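Local coordinates for gSG7 salivary protein (Anopheles stephensi, PDB 6XMB) that inhibits the host kallikrein-kinin system by preventing reciprocal activation of coagulation factor XII and prekallikrein, and weakly inhibits the alternative complement pathway, at residues 30-35 and 100-105; 82-87 and 92-97; 45-50 and 112-117; 26-31 and 78-83. All blocks are in the same frame, centred on the assembly; numbering follows the deposited sequence.

Interaction 1 of 4, residues 30-35 and 100-105; sequences HRAKYG and PTYLDG
Gly35 and Leu103 mark the point where helices 30-35 and 100-105 come nearest, their CA atoms 6.1 Å apart. The two helix segments run in nearly the same direction, their axes crossing at -22° with a closest approach of 10.6 Å. Gly35 brings only backbone to this spot, and the CD2 methyl of Leu103 settles against its CA at 3.6 Å. Leu103 also touches Gln39, one turn on from Gly35 in helix 6-49. This is the parallel pair of a three-helix bundle, in which the first helix (6-49) and the last (92-116) lie side by side and helix 59-80 runs back between them in sequence. From that middle helix Phe76 stacks on the ring of Tyr102. Tyr102 carries the polar part of the contact: with CG anti to its own backbone N (chi1 168°), the ring reaches across to helix 30-35, and OH donates to Ala32 O at 2.8 Å. The acceptor lies at the ring edge, near the ring plane, while the hydroxyl sits 31° out of the plane of the carbonyl. Ala32 CB lies 4.2 Å from Tyr102 CZ. Ala32 also packs on Phe22 of the second subunit.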
loop_
_atom_site.group_PDB
_atom_site.type_symbol
_atom_site.label_atom_id
_atom_site.label_comp_id
_atom_site.label_asym_id
_atom_site.label_seq_id
_atom_site.Cartn_x
_atom_site.Cartn_y
_atom_site.Cartn_z
ATOM N N HIS A 30 4.764 1.315 6.397
ATOM C CA HIS A 30 5.407 1.661 7.648
ATOM C C HIS A 30 6.647 2.510 7.396
ATOM O O HIS A 30 6.832 3.548 8.028
ATOM C CB HIS A 30 5.729 0.364 8.416
ATOM C CG HIS A 30 6.894 0.468 9.357
ATOM N ND1 HIS A 30 6.797 1.040 10.612
ATOM C CD2 HIS A 30 8.179 0.049 9.237
ATOM C CE1 HIS A 30 7.970 0.973 11.222
ATOM N NE2 HIS A 30 8.828 0.377 10.408
ATOM N N ARG A 31 7.504 2.089 6.464
ATOM C CA ARG A 31 8.680 2.894 6.124
ATOM C C ARG A 31 8.288 4.275 5.622
ATOM O O ARG A 31 8.949 5.266 5.943
ATOM C CB ARG A 31 9.514 2.192 5.048
ATOM C CG ARG A 31 9.974 0.797 5.439
ATOM C CD ARG A 31 10.925 0.865 6.645
ATOM N NE ARG A 31 12.172 1.553 6.349
ATOM C CZ ARG A 31 13.205 1.612 7.198
ATOM N NH1 ARG A 31 13.140 1.008 8.386
ATOM N NH2 ARG A 31 14.303 2.268 6.857
ATOM N N ALA A 32 7.229 4.356 4.805
ATOM C CA ALA A 32 6.827 5.651 4.258
ATOM C C ALA A 32 6.317 6.566 5.356
ATOM O O ALA A 32 6.644 7.756 5.375
ATOM C CB ALA A 32 5.756 5.464 3.170
ATOM N N LYS A 33 5.549 6.020 6.304
ATOM C CA LYS A 33 5.033 6.835 7.401
ATOM C C LYS A 33 6.158 7.346 8.285
ATOM O O LYS A 33 6.176 8.520 8.669
ATOM C CB LYS A 33 4.031 6.049 8.243
ATOM C CG LYS A 33 3.577 6.842 9.460
ATOM C CD LYS A 33 2.850 5.989 10.508
ATOM C CE LYS A 33 1.511 5.498 9.977
ATOM N NZ LYS A 33 0.332 5.750 10.890
ATOM N N TYR A 34 7.107 6.481 8.633
ATOM C CA TYR A 34 8.168 6.937 9.518
ATOM C C TYR A 34 9.186 7.782 8.768
ATOM O O TYR A 34 9.841 8.628 9.368
ATOM C CB TYR A 34 8.804 5.736 10.232
ATOM C CG TYR A 34 7.910 5.193 11.362
ATOM C CD1 TYR A 34 7.002 4.149 11.144
ATOM C CD2 TYR A 34 7.960 5.741 12.638
ATOM C CE1 TYR A 34 6.177 3.665 12.172
ATOM C CE2 TYR A 34 7.135 5.260 13.671
ATOM C CZ TYR A 34 6.249 4.228 13.430
ATOM O OH TYR A 34 5.442 3.769 14.455
ATOM N N GLY A 35 9.308 7.615 7.460
ATOM C CA GLY A 35 10.013 8.623 6.682
ATOM C C GLY A 35 9.453 10.023 6.901
ATOM O O GLY A 35 10.185 10.965 7.180
ATOM N N PRO A 100 15.937 5.671 -0.375
ATOM C CA PRO A 100 16.809 6.843 -0.181
ATOM C C PRO A 100 16.353 8.049 -0.994
ATOM O O PRO A 100 16.264 9.157 -0.457
ATOM C CB PRO A 100 18.190 6.331 -0.620
ATOM C CG PRO A 100 18.099 4.840 -0.521
ATOM C CD PRO A 100 16.698 4.516 -0.896
ATOM N N THR A 101 16.020 7.848 -2.268
ATOM C CA THR A 101 15.414 8.907 -3.078
ATOM C C THR A 101 14.242 9.568 -2.351
ATOM O O THR A 101 14.168 10.794 -2.261
ATOM C CB THR A 101 14.967 8.320 -4.421
ATOM O OG1 THR A 101 16.112 7.838 -5.138
ATOM C CG2 THR A 101 14.222 9.353 -5.261
ATOM N N TYR A 102 13.338 8.759 -1.778
ATOM C CA TYR A 102 12.171 9.289 -1.069
ATOM C C TYR A 102 12.566 10.050 0.189
ATOM O O TYR A 102 12.028 11.129 0.460
ATOM C CB TYR A 102 11.224 8.137 -0.735
ATOM C CG TYR A 102 10.089 8.419 0.252
ATOM C CD1 TYR A 102 8.941 9.134 -0.146
ATOM C CD2 TYR A 102 10.135 7.913 1.563
ATOM C CE1 TYR A 102 7.890 9.359 0.736
ATOM C CE2 TYR A 102 9.099 8.126 2.452
ATOM C CZ TYR A 102 7.967 8.836 2.042
ATOM O OH TYR A 102 6.925 9.051 2.940
ATOM N N LEU A 103 13.484 9.498 0.984
ATOM C CA LEU A 103 13.915 10.186 2.193
ATOM C C LEU A 103 14.674 11.455 1.849
ATOM O O LEU A 103 14.480 12.491 2.486
ATOM C CB LEU A 103 14.774 9.247 3.050
ATOM C CG LEU A 103 14.019 8.074 3.674
ATOM C CD1 LEU A 103 14.943 7.178 4.500
ATOM C CD2 LEU A 103 12.860 8.574 4.511
ATOM N N ASP A 104 15.550 11.403 0.848
ATOM C CA ASP A 104 16.195 12.632 0.390
ATOM C C ASP A 104 15.176 13.630 -0.162
ATOM O O ASP A 104 15.376 14.841 -0.053
ATOM C CB ASP A 104 17.261 12.315 -0.663
ATOM C CG ASP A 104 18.083 13.536 -1.050
ATOM O OD1 ASP A 104 18.903 14.007 -0.227
ATOM O OD2 ASP A 104 17.922 14.037 -2.195
ATOM N N GLY A 105 14.062 13.147 -0.717
ATOM C CA GLY A 105 13.017 14.064 -1.152
ATOM C C GLY A 105 12.350 14.778 0.007
ATOM O O GLY A 105 12.152 15.997 -0.024
#

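Interaction 2 of 4, residues 82-87 and 92-97; sequences FNCHDH and MDCLEA
SG of Cys84 lies anti to its backbone N (chi1 -164°) and SG of Cys94 anti to its carbonyl carbon (chi1 -67°), and in these positions the sulfurs meet. They join in a disulfide of 2.1 Å, Cys84 SG to Cys94 SG, with chi3 -104°, and the CA atoms of the two cysteines stand 6.0 Å apart. The bridge closes the turn between the second and third helices of the three-helix bundle, tying the irregular segment 82-87, which follows helix 59-80, to the first turns of helix 92-116. Cys94 is buried; Cys84 is partly exposed.

Further along the loop, His87 comes back to the same helix. Its CB touches the bridge, 3.6 Å from Cys94 SG, while its imidazole receives Asp93 over one face. This is a CH-pi contact, Asp93 CB standing 3.3 Å from the centroid of the His87 ring and almost straight above it. The two side chains cross at about a right angle, and the carboxylate, tilted against the ring, brings OD2 near the same face. No hydrogen bond forms here, but the nearby negative charge may favour a protonated imidazole.

On the other side of the helix start, Leu95 turns away from the loop and packs on Phe27 and Phe76, so that segment 92-97 faces both the bundle interior and the disulfide loop. The carboxylate's approach to the imidazole is tightest at carbon, Asp93 OD2 lying 3.3 Å from His87 CE1.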
loop_
_atom_site.group_PDB
_atom_site.type_symbol
_atom_site.label_atom_id
_atom_site.label_comp_id
_atom_site.label_asym_id
_atom_site.label_seq_id
_atom_site.Cartn_x
_atom_site.Cartn_y
_atom_site.Cartn_z
ATOM N N PHE A 82 5.758 -1.441 -9.500
ATOM C CA PHE A 82 5.761 -1.679 -10.937
ATOM C C PHE A 82 6.923 -1.001 -11.654
ATOM O O PHE A 82 7.224 -1.373 -12.793
ATOM C CB PHE A 82 4.434 -1.215 -11.541
ATOM C CG PHE A 82 4.127 0.235 -11.296
ATOM C CD1 PHE A 82 4.674 1.226 -12.110
ATOM C CD2 PHE A 82 3.286 0.609 -10.258
ATOM C CE1 PHE A 82 4.391 2.560 -11.887
ATOM C CE2 PHE A 82 2.998 1.941 -10.025
ATOM C CZ PHE A 82 3.543 2.921 -10.844
ATOM N N ASN A 83 7.580 -0.022 -11.036
ATOM C CA ASN A 83 8.640 0.705 -11.721
ATOM C C ASN A 83 10.028 0.274 -11.271
ATOM O O ASN A 83 10.999 1.007 -11.491
ATOM C CB ASN A 83 8.463 2.213 -11.540
ATOM C CG ASN A 83 8.911 2.996 -12.761
ATOM O OD1 ASN A 83 10.093 3.302 -12.911
ATOM N ND2 ASN A 83 7.968 3.316 -13.644
ATOM N N CYS A 84 10.141 -0.903 -10.657
ATOM C CA CYS A 84 11.421 -1.451 -10.213
ATOM C C CYS A 84 12.183 -1.978 -11.430
ATOM O O CYS A 84 11.762 -2.959 -12.060
ATOM C CB CYS A 84 11.181 -2.538 -9.166
ATOM S SG CYS A 84 12.639 -2.983 -8.200
ATOM N N HIS A 85 13.319 -1.339 -11.746
ATOM C CA HIS A 85 13.908 -1.445 -13.083
ATOM C C HIS A 85 14.360 -2.866 -13.419
ATOM O O HIS A 85 14.295 -3.276 -14.585
ATOM C CB HIS A 85 15.079 -0.465 -13.218
ATOM N N ASP A 86 14.826 -3.628 -12.430
ATOM C CA ASP A 86 15.307 -4.979 -12.705
ATOM C C ASP A 86 15.351 -5.825 -11.438
ATOM O O ASP A 86 16.428 -6.253 -11.009
ATOM C CB ASP A 86 16.693 -4.927 -13.360
ATOM N N HIS A 87 14.186 -6.084 -10.845
ATOM C CA HIS A 87 14.102 -6.856 -9.611
ATOM C C HIS A 87 12.721 -7.490 -9.508
ATOM O O HIS A 87 11.783 -7.109 -10.214
ATOM C CB HIS A 87 14.382 -5.984 -8.384
ATOM C CG HIS A 87 15.793 -6.057 -7.892
ATOM N ND1 HIS A 87 16.373 -7.236 -7.472
ATOM C CD2 HIS A 87 16.735 -5.096 -7.735
ATOM C CE1 HIS A 87 17.616 -6.999 -7.090
ATOM N NE2 HIS A 87 17.858 -5.708 -7.236
ATOM N N MET A 92 13.018 -6.506 -1.043
ATOM C CA MET A 92 13.842 -5.577 -0.275
ATOM C C MET A 92 14.841 -4.854 -1.154
ATOM O O MET A 92 15.302 -3.770 -0.786
ATOM C CB MET A 92 14.608 -6.295 0.839
ATOM C CG MET A 92 13.754 -6.683 2.019
ATOM S SD MET A 92 12.774 -5.288 2.612
ATOM C CE MET A 92 11.157 -5.612 1.832
ATOM N N ASP A 93 15.194 -5.440 -2.297
ATOM C CA ASP A 93 16.117 -4.778 -3.201
ATOM C C ASP A 93 15.451 -3.611 -3.915
ATOM O O ASP A 93 16.120 -2.618 -4.218
ATOM C CB ASP A 93 16.678 -5.785 -4.196
ATOM C CG ASP A 93 17.283 -6.994 -3.512
ATOM O OD1 ASP A 93 17.985 -6.818 -2.485
ATOM O OD2 ASP A 93 17.048 -8.121 -3.997
ATOM N N CYS A 94 14.143 -3.695 -4.177
ATOM C CA CYS A 94 13.442 -2.532 -4.714
ATOM C C CYS A 94 13.399 -1.403 -3.689
ATOM O O CYS A 94 13.642 -0.234 -4.028
ATOM C CB CYS A 94 12.029 -2.915 -5.159
ATOM S SG CYS A 94 11.959 -4.040 -6.577
ATOM N N LEU A 95 13.117 -1.744 -2.428
ATOM C CA LEU A 95 13.138 -0.760 -1.353
ATOM C C LEU A 95 14.502 -0.097 -1.241
ATOM O O LEU A 95 14.589 1.124 -1.082
ATOM C CB LEU A 95 12.755 -1.433 -0.037
ATOM C CG LEU A 95 11.961 -0.631 0.982
ATOM C CD1 LEU A 95 10.581 -0.342 0.451
ATOM C CD2 LEU A 95 11.870 -1.403 2.271
ATOM N N GLU A 96 15.581 -0.883 -1.330
ATOM C CA GLU A 96 16.926 -0.327 -1.227
ATOM C C GLU A 96 17.189 0.753 -2.270
ATOM O O GLU A 96 18.027 1.633 -2.042
ATOM C CB GLU A 96 17.972 -1.435 -1.359
ATOM N N ALA A 97 16.495 0.718 -3.404
ATOM C CA ALA A 97 16.755 1.697 -4.452
ATOM C C ALA A 97 15.855 2.923 -4.348
ATOM O O ALA A 97 16.303 4.048 -4.624
ATOM C CB ALA A 97 16.586 1.042 -5.820
#

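Interaction 3 of 4, residues 45-50 and 112-117; sequences YLKAMS and STEQCL
The aliphatic shaft of Lys47 runs slantwise along the carboxylate of Glu114. The two residues join the far ends of the two parallel helices of the three-helix bundle, helix 6-49 and helix 92-116, and the CA atoms of this pair are 7.0 Å apart.

Lys47 sends CG anti to its backbone N (chi1 -175°), toward segment 112-117, and then bends at the next bond (chi2 76°). Beyond the bend the chain continues beside the glutamate. Both oxygens of the carboxylate therefore lean on methylenes: OE2 of Glu114 is 3.5 Å from Lys47 CB, and OE1 is equally close to Lys47 CD. The ammonium group beyond reaches the same OE1 oxygen only in a long salt bridge, Lys47 NZ to Glu114 OE1 at 3.7 Å, with no hydrogen bond. The charges are near enough to attract, probably weakly at this distance, while the alkyl chain makes the closer contact. Glu114, itself bent at its second torsion, also packs on Leu44 one turn earlier in the first helix.

Around this pair the third helix is tied to helix 59-80 by the disulfide Cys116-Cys61, and Leu117 rests on Leu62 of that helix. The first helix also meets the second subunit here, Ala48 packing on Leu11 and Tyr45 on Met12 of that chain. Leu117 completes the contact with Lys47: the two side chains run antiparallel past one another, Leu117 CD2 coming to 4.0 Å from Lys47 CG.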
loop_
_atom_site.group_PDB
_atom_site.type_symbol
_atom_site.label_atom_id
_atom_site.label_comp_id
_atom_site.label_asym_id
_atom_site.label_seq_id
_atom_site.Cartn_x
_atom_site.Cartn_y
_atom_site.Cartn_z
ATOM N N TYR A 45 8.766 20.531 13.398
ATOM C CA TYR A 45 8.346 20.825 14.762
ATOM C C TYR A 45 9.376 21.680 15.478
ATOM O O TYR A 45 9.013 22.488 16.338
ATOM C CB TYR A 45 8.109 19.541 15.555
ATOM C CG TYR A 45 6.732 18.932 15.371
ATOM C CD1 TYR A 45 5.688 19.670 14.820
ATOM C CD2 TYR A 45 6.470 17.619 15.763
ATOM C CE1 TYR A 45 4.414 19.109 14.654
ATOM C CE2 TYR A 45 5.207 17.060 15.607
ATOM C CZ TYR A 45 4.190 17.807 15.054
ATOM O OH TYR A 45 2.948 17.248 14.898
ATOM N N LEU A 46 10.661 21.508 15.144
ATOM C CA LEU A 46 11.708 22.336 15.736
ATOM C C LEU A 46 11.528 23.789 15.340
ATOM O O LEU A 46 11.540 24.685 16.193
ATOM C CB LEU A 46 13.087 21.836 15.307
ATOM C CG LEU A 46 13.485 20.416 15.742
ATOM C CD1 LEU A 46 14.828 20.017 15.140
ATOM C CD2 LEU A 46 13.548 20.305 17.246
ATOM N N LYS A 47 11.358 24.036 14.043
ATOM C CA LYS A 47 11.173 25.390 13.549
ATOM C C LYS A 47 9.975 26.059 14.202
ATOM O O LYS A 47 10.019 27.250 14.521
ATOM C CB LYS A 47 11.012 25.350 12.038
ATOM C CG LYS A 47 10.938 26.720 11.372
ATOM C CD LYS A 47 12.315 27.361 11.303
ATOM C CE LYS A 47 12.370 28.469 10.250
ATOM N NZ LYS A 47 13.768 28.996 10.129
ATOM N N ALA A 48 8.895 25.311 14.414
ATOM C CA ALA A 48 7.667 25.916 14.913
ATOM C C ALA A 48 7.838 26.423 16.335
ATOM O O ALA A 48 7.332 27.493 16.687
ATOM C CB ALA A 48 6.526 24.905 14.848
ATOM N N MET A 49 8.542 25.659 17.171
ATOM C CA MET A 49 8.647 26.011 18.581
ATOM C C MET A 49 9.587 27.181 18.801
ATOM O O MET A 49 9.388 27.960 19.737
ATOM C CB MET A 49 9.097 24.796 19.385
ATOM C CG MET A 49 7.938 23.990 19.903
ATOM S SD MET A 49 8.488 22.471 20.679
ATOM C CE MET A 49 9.482 23.108 22.035
ATOM N N SER A 50 10.608 27.315 17.958
ATOM C CA SER A 50 11.456 28.499 17.950
ATOM C C SER A 50 10.896 29.474 16.916
ATOM O O SER A 50 11.376 29.579 15.791
ATOM C CB SER A 50 12.897 28.120 17.642
ATOM O OG SER A 50 13.087 27.900 16.248
ATOM N N SER A 112 12.761 23.515 2.217
ATOM C CA SER A 112 12.001 24.542 1.511
ATOM C C SER A 112 10.721 24.899 2.252
ATOM O O SER A 112 10.254 26.041 2.161
ATOM C CB SER A 112 11.677 24.074 0.094
ATOM O OG SER A 112 10.709 23.040 0.095
ATOM N N THR A 113 10.131 23.940 2.973
ATOM C CA THR A 113 8.985 24.249 3.822
ATOM C C THR A 113 9.391 25.165 4.967
ATOM O O THR A 113 8.647 26.082 5.331
ATOM C CB THR A 113 8.365 22.961 4.371
ATOM O OG1 THR A 113 8.098 22.068 3.290
ATOM C CG2 THR A 113 7.075 23.258 5.091
ATOM N N GLU A 114 10.556 24.920 5.561
ATOM C CA GLU A 114 11.039 25.820 6.600
ATOM C C GLU A 114 11.142 27.247 6.079
ATOM O O GLU A 114 10.786 28.199 6.781
ATOM C CB GLU A 114 12.393 25.350 7.119
ATOM C CG GLU A 114 12.321 24.293 8.212
ATOM C CD GLU A 114 13.418 24.481 9.249
ATOM O OE1 GLU A 114 14.193 25.453 9.088
ATOM O OE2 GLU A 114 13.503 23.681 10.221
ATOM N N GLN A 115 11.589 27.412 4.831
ATOM C CA GLN A 115 11.835 28.751 4.306
ATOM C C GLN A 115 10.542 29.520 4.049
ATOM O O GLN A 115 10.504 30.731 4.281
ATOM C CB GLN A 115 12.684 28.674 3.037
ATOM C CG GLN A 115 14.145 28.250 3.274
ATOM C CD GLN A 115 14.984 29.294 4.034
ATOM O OE1 GLN A 115 14.941 29.368 5.266
ATOM N NE2 GLN A 115 15.755 30.090 3.296
ATOM N N CYS A 116 9.475 28.856 3.602
ATOM C CA CYS A 116 8.210 29.537 3.345
ATOM C C CYS A 116 7.232 29.476 4.512
ATOM O O CYS A 116 6.084 29.901 4.355
ATOM C CB CYS A 116 7.521 28.981 2.086
ATOM S SG CYS A 116 7.093 27.185 1.964
ATOM N N LEU A 117 7.653 28.977 5.678
ATOM C CA LEU A 117 6.695 28.682 6.742
ATOM C C LEU A 117 6.068 29.953 7.311
ATOM O O LEU A 117 4.846 30.031 7.482
ATOM C CB LEU A 117 7.380 27.882 7.842
ATOM C CG LEU A 117 6.415 27.253 8.842
ATOM C CD1 LEU A 117 5.473 26.289 8.140
ATOM C CD2 LEU A 117 7.205 26.553 9.915
#

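Interaction 4 of 4, residues 26-31 and 78-83; sequences AFYLHR and AGFSFN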
loop_
_atom_site.group_PDB
_atom_site.type_symbol
_atom_site.label_atom_id
_atom_site.label_comp_id
_atom_site.label_asym_id
_atom_site.label_seq_id
_atom_site.Cartn_x
_atom_site.Cartn_y
_atom_site.Cartn_z
ATOM N N ALA A 26 2.726 -3.903 3.646
ATOM C CA ALA A 26 2.510 -3.207 4.911
ATOM C C ALA A 26 3.820 -2.663 5.470
ATOM O O ALA A 26 3.822 -1.628 6.155
ATOM C CB ALA A 26 1.858 -4.129 5.936
ATOM N N PHE A 27 4.930 -3.353 5.189
ATOM C CA PHE A 27 6.248 -2.837 5.540
ATOM C C PHE A 27 6.561 -1.560 4.759
ATOM O O PHE A 27 7.107 -0.607 5.326
ATOM C CB PHE A 27 7.300 -3.903 5.269
ATOM C CG PHE A 27 8.668 -3.520 5.677
ATOM C CD1 PHE A 27 8.989 -3.351 7.014
ATOM C CD2 PHE A 27 9.665 -3.361 4.736
ATOM C CE1 PHE A 27 10.269 -3.007 7.406
ATOM C CE2 PHE A 27 10.965 -3.016 5.137
ATOM C CZ PHE A 27 11.252 -2.852 6.469
ATOM N N TYR A 28 6.229 -1.537 3.457
ATOM C CA TYR A 28 6.371 -0.324 2.654
ATOM C C TYR A 28 5.661 0.847 3.325
ATOM O O TYR A 28 6.220 1.931 3.467
ATOM C CB TYR A 28 5.812 -0.520 1.222
ATOM C CG TYR A 28 5.593 0.848 0.584
ATOM C CD1 TYR A 28 6.628 1.496 -0.060
ATOM C CD2 TYR A 28 4.397 1.536 0.752
ATOM C CE1 TYR A 28 6.474 2.765 -0.555
ATOM C CE2 TYR A 28 4.235 2.793 0.284
ATOM C CZ TYR A 28 5.277 3.404 -0.386
ATOM O OH TYR A 28 5.126 4.676 -0.862
ATOM N N LEU A 29 4.402 0.647 3.723
ATOM C CA LEU A 29 3.630 1.739 4.309
ATOM C C LEU A 29 4.282 2.247 5.570
ATOM O O LEU A 29 4.299 3.456 5.829
ATOM C CB LEU A 29 2.221 1.277 4.635
ATOM C CG LEU A 29 1.214 1.392 3.517
ATOM C CD1 LEU A 29 -0.139 0.854 3.989
ATOM C CD2 LEU A 29 1.131 2.843 3.113
ATOM N N HIS A 30 4.764 1.315 6.397
ATOM C CA HIS A 30 5.407 1.661 7.648
ATOM C C HIS A 30 6.647 2.510 7.396
ATOM O O HIS A 30 6.832 3.548 8.028
ATOM C CB HIS A 30 5.729 0.364 8.416
ATOM C CG HIS A 30 6.894 0.468 9.357
ATOM N ND1 HIS A 30 6.797 1.040 10.612
ATOM C CD2 HIS A 30 8.179 0.049 9.237
ATOM C CE1 HIS A 30 7.970 0.973 11.222
ATOM N NE2 HIS A 30 8.828 0.377 10.408
ATOM N N ARG A 31 7.504 2.089 6.464
ATOM C CA ARG A 31 8.680 2.894 6.124
ATOM C C ARG A 31 8.288 4.275 5.622
ATOM O O ARG A 31 8.949 5.266 5.943
ATOM C CB ARG A 31 9.514 2.192 5.048
ATOM C CG ARG A 31 9.974 0.797 5.439
ATOM C CD ARG A 31 10.925 0.865 6.645
ATOM N NE ARG A 31 12.172 1.553 6.349
ATOM C CZ ARG A 31 13.205 1.612 7.198
ATOM N NH1 ARG A 31 13.140 1.008 8.386
ATOM N NH2 ARG A 31 14.303 2.268 6.857
ATOM N N ALA A 78 5.787 3.587 -6.550
ATOM C CA ALA A 78 6.097 3.162 -7.909
ATOM C C ALA A 78 7.467 2.499 -7.973
ATOM O O ALA A 78 7.633 1.466 -8.625
ATOM C CB ALA A 78 6.020 4.353 -8.868
ATOM N N GLY A 79 8.457 3.061 -7.283
ATOM C CA GLY A 79 9.766 2.429 -7.260
ATOM C C GLY A 79 9.746 1.078 -6.573
ATOM O O GLY A 79 10.434 0.145 -6.994
ATOM N N PHE A 80 8.954 0.955 -5.507
ATOM C CA PHE A 80 8.861 -0.309 -4.783
ATOM C C PHE A 80 8.164 -1.376 -5.616
ATOM O O PHE A 80 8.459 -2.568 -5.471
ATOM C CB PHE A 80 8.130 -0.078 -3.455
ATOM C CG PHE A 80 7.875 -1.324 -2.654
ATOM C CD1 PHE A 80 8.928 -2.079 -2.155
ATOM C CD2 PHE A 80 6.573 -1.718 -2.359
ATOM C CE1 PHE A 80 8.696 -3.224 -1.392
ATOM C CE2 PHE A 80 6.327 -2.870 -1.598
ATOM C CZ PHE A 80 7.391 -3.618 -1.116
ATOM N N SER A 81 7.269 -0.969 -6.513
ATOM C CA SER A 81 6.411 -1.918 -7.208
ATOM C C SER A 81 6.686 -1.983 -8.709
ATOM O O SER A 81 7.715 -2.512 -9.148
ATOM C CB SER A 81 4.944 -1.554 -6.955
ATOM O OG SER A 81 4.663 -0.231 -7.389
ATOM N N PHE A 82 5.758 -1.441 -9.500
ATOM C CA PHE A 82 5.761 -1.679 -10.937
ATOM C C PHE A 82 6.923 -1.001 -11.654
ATOM O O PHE A 82 7.224 -1.373 -12.793
ATOM C CB PHE A 82 4.434 -1.215 -11.541
ATOM C CG PHE A 82 4.127 0.235 -11.296
ATOM C CD1 PHE A 82 4.674 1.226 -12.110
ATOM C CD2 PHE A 82 3.286 0.609 -10.258
ATOM C CE1 PHE A 82 4.391 2.560 -11.887
ATOM C CE2 PHE A 82 2.998 1.941 -10.025
ATOM C CZ PHE A 82 3.543 2.921 -10.844
ATOM N N ASN A 83 7.580 -0.022 -11.036
ATOM C CA ASN A 83 8.640 0.705 -11.721
ATOM C C ASN A 83 10.028 0.274 -11.271
ATOM O O ASN A 83 10.999 1.007 -11.491
ATOM C CB ASN A 83 8.463 2.213 -11.540
ATOM C CG ASN A 83 8.911 2.996 -12.761
ATOM O OD1 ASN A 83 10.093 3.302 -12.911
ATOM N ND2 ASN A 83 7.968 3.316 -13.644
#
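Tyr28 and Phe80 make the whole of this contact, the CB of Tyr28 sitting over one face of the Phe80 ring. The nearest atoms are Tyr28 CB and Phe80 CE2 at 3.7 Å, and the CB-to-ring approach is a CH-pi contact. It belongs to the core of the three-helix bundle, where the first helix, 6-49, faces the end of the second, 59-80. The two rings are turned nearly alike, with planes at 21°, but are offset with little overlap; their centroids are 5.5 Å from each other. In both residues CG is anti to the backbone N (chi1 163° for Tyr28, 176° for Phe80), which sends each side chain toward the opposite helix, so that they run antiparallel side by side.

Outside this pair, the hydroxyl of Tyr28 is hydrogen-bonded to Glu73 OE1, which fixes the far end of the ring about two turns back from Phe80 along helix 59-80. Tyr77 meets the Tyr28 ring edge-to-face, and Phe76 touches it as well. Leu95 of helix 92-116 packs on Phe80, bringing in the third helix.

Helix 59-80 ends at Phe80, and Ser81 is the first residue to leave helical geometry. Its OG is hydrogen-bonded to Tyr77 O, and the chain curls round the end of the helix. There the carbonyl of Ala78 takes two backbone donors from opposite faces of its plane: Ser81 N at 3.2 Å, and Asn83 N, which reaches Ala78 O at 2.8 Å.

Overall arrangement
Interactions 4, 1 and 3 follow one another along helix 6-49. Interaction 2 lies at the disulfide-closed turn between the other two helices, its centre about 9 Å from that of interaction 4. The two meet through Leu95 CD2 against Phe27 CE2 at 3.4 Å and share Phe82 and Asn83. Interaction 1, about 10 Å from interaction 4 between centres, shares His30 and Arg31 with it and touches interaction 2 where Pro100 CD lies 4.0 Å from Leu95 O. Interaction 3 lies beyond the chain's centre, about 33 Å from interaction 2, centre to centre. Interactions 1, 3 and 4 also touch the second subunit, whereas interaction 2 does not.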